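Local coordinates for monosaccharide ABC transporter substrate-binding protein, CUT2 family (Acidothermus cellulolyticus, PDB 4RU1) that probably serves as the substrate-binding component of an ABC sugar importer and holds myo-inositol in the cleft between its two lobes, at residues Ala214-Ala217 against Val218-Ala221. Residues are numbered along the deposited sequence; the frame is centred on the assembly and turned at random.
Sequences AIQA and VKDA
From A214 to A221 the backbone forms successive i to i+4 hydrogen bonds, with V218 N donating to A214 O, D220 N to Q216 O and A221 N to A217 O, all at 2.8 to 2.9 Å, while the bond from K219 N to I215 O is weak. Helix 208-220 forms the crossover of a beta-alpha-beta unit between the parallel strands 202-205 and 226-230, in one lobe of the two-lobed periplasmic binding protein fold, and it illustrates how an amphipathic crossover helix divides its faces. On the side of the sheet, A214, I215 and V218 pack on I227; V218 turns one methyl back along its own helix, CG2 being anti to the carbonyl carbon and 3.4 Å from A214 O. A217 and V218 also meet helix 183-196, at I190 and L194. The outer face is polar. Q216 and K219, one turn apart, run side by side in the same direction, and the bend of Q216 at chi2 (-47°) together with that of K219 at chi3 (56°) brings the lysine ammonium beside the amide. K219 NZ donates a weak hydrogen bond to Q216 OE1 at 3.3 Å, but Q216 NE2, itself a donor, lies slightly nearer to NZ, at 3.2 Å, which makes this a loose pairing. With an alanine here in place of Q216, the K219 ammonium would probably lose this acceptor and be freer to swing, and contact with R187 would probably shrink. D220 folds back over the preceding turn, and its OD2 makes a salt bridge with R187 of helix 183-196, tying the two neighbouring helices together; its carboxylate carbon CG lies 3.4 Å from Q216 O, the same carbonyl oxygen that accepts the hydrogen bond from D220 N.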
ATOM      1  N   ALA A 214     -15.491   7.546  -3.305  1.00 10.90           N
ATOM      2  CA  ALA A 214     -15.344   8.951  -3.483  1.00 12.43           C
ATOM      3  C   ALA A 214     -16.019   9.434  -4.786  1.00 14.80           C
ATOM      4  O   ALA A 214     -16.645  10.505  -4.816  1.00 14.03           O
ATOM      5  CB  ALA A 214     -13.903   9.366  -3.452  1.00 14.75           C
ATOM      6  N   ILE A 215     -15.901   8.630  -5.837  1.00 13.12           N
ATOM      7  CA  ILE A 215     -16.492   9.000  -7.130  1.00 16.30           C
ATOM      8  C   ILE A 215     -18.025   9.081  -6.900  1.00 15.94           C
ATOM      9  O   ILE A 215     -18.680  10.002  -7.380  1.00 16.24           O
ATOM     10  CB  ILE A 215     -16.188   7.952  -8.204  1.00 13.48           C
ATOM     11  CG1 ILE A 215     -14.697   7.982  -8.564  1.00 14.59           C
ATOM     12  CG2 ILE A 215     -17.055   8.147  -9.481  1.00 17.74           C
ATOM     13  CD1 ILE A 215     -14.251   6.733  -9.277  1.00 15.34           C
ATOM     14  N   GLN A 216     -18.565   8.138  -6.154  1.00 12.96           N
ATOM     15  CA  GLN A 216     -19.973   8.128  -5.898  1.00 13.87           C
ATOM     16  C   GLN A 216     -20.408   9.265  -4.963  1.00 17.55           C
ATOM     17  O   GLN A 216     -21.442   9.972  -5.213  1.00 16.18           O
ATOM     18  CB  GLN A 216     -20.429   6.817  -5.291  1.00 18.22           C
ATOM     19  CG  GLN A 216     -20.382   5.622  -6.221  1.00 19.47           C
ATOM     20  CD  GLN A 216     -21.016   5.948  -7.583  1.00 33.40           C
ATOM     21  OE1 GLN A 216     -20.353   5.940  -8.614  1.00 33.27           O
ATOM     22  NE2 GLN A 216     -22.305   6.245  -7.574  1.00 34.69           N
ATOM     23  N   ALA A 217     -19.572   9.537  -3.952  1.00 14.64           N
ATOM     24  CA  ALA A 217     -19.766  10.676  -3.009  1.00 12.57           C
ATOM     25  C   ALA A 217     -19.771  12.025  -3.671  1.00 15.37           C
ATOM     26  O   ALA A 217     -20.617  12.853  -3.342  1.00 16.26           O
ATOM     27  CB  ALA A 217     -18.692  10.642  -1.949  1.00 13.56           C
ATOM     28  N   VAL A 218     -18.903  12.225  -4.633  1.00 14.35           N
ATOM     29  CA  VAL A 218     -18.914  13.465  -5.331  1.00 17.62           C
ATOM     30  C   VAL A 218     -20.258  13.664  -6.035  1.00 21.23           C
ATOM     31  O   VAL A 218     -20.800  14.784  -6.021  1.00 19.33           O
ATOM     32  CB  VAL A 218     -17.720  13.518  -6.330  1.00 18.44           C
ATOM     33  CG1 VAL A 218     -18.019  14.471  -7.462  1.00 23.47           C
ATOM     34  CG2 VAL A 218     -16.417  13.789  -5.629  1.00 24.31           C
ATOM     35  N   LYS A 219     -20.794  12.629  -6.702  1.00 17.17           N
ATOM     36  CA  LYS A 219     -22.136  12.739  -7.381  1.00 18.57           C
ATOM     37  C   LYS A 219     -23.235  12.994  -6.354  1.00 23.29           C
ATOM     38  O   LYS A 219     -24.100  13.859  -6.517  1.00 21.97           O
ATOM     39  CB  LYS A 219     -22.381  11.462  -8.171  1.00 20.17           C
ATOM     40  CG  LYS A 219     -22.040  11.583  -9.643  1.00 33.20           C
ATOM     41  CD  LYS A 219     -21.788  10.241 -10.337  1.00 35.88           C
ATOM     42  CE  LYS A 219     -22.946   9.281 -10.204  1.00 56.66           C
ATOM     43  NZ  LYS A 219     -22.403   7.911 -10.362  1.00 67.38           N
ATOM     44  N   ASP A 220     -23.188  12.239  -5.257  1.00 19.38           N
ATOM     45  CA  ASP A 220     -24.200  12.371  -4.227  1.00 16.98           C
ATOM     46  C   ASP A 220     -24.275  13.836  -3.687  1.00 21.18           C
ATOM     47  O   ASP A 220     -25.350  14.374  -3.391  1.00 25.38           O
ATOM     48  CB  ASP A 220     -23.848  11.495  -3.084  1.00 18.13           C
ATOM     49  CG  ASP A 220     -24.209  10.014  -3.289  1.00 32.74           C
ATOM     50  OD1 ASP A 220     -24.908   9.644  -4.258  1.00 25.76           O
ATOM     51  OD2 ASP A 220     -23.702   9.250  -2.459  1.00 35.22           O
ATOM     52  N   ALA A 221     -23.096  14.427  -3.446  1.00 16.40           N
ATOM     53  CA  ALA A 221     -22.938  15.749  -2.904  1.00 16.34           C
ATOM     54  C   ALA A 221     -23.224  16.872  -3.932  1.00 17.66           C
ATOM     55  O   ALA A 221     -23.242  18.034  -3.538  1.00 22.86           O
ATOM     56  CB  ALA A 221     -21.518  15.908  -2.419  1.00 18.52           C
TER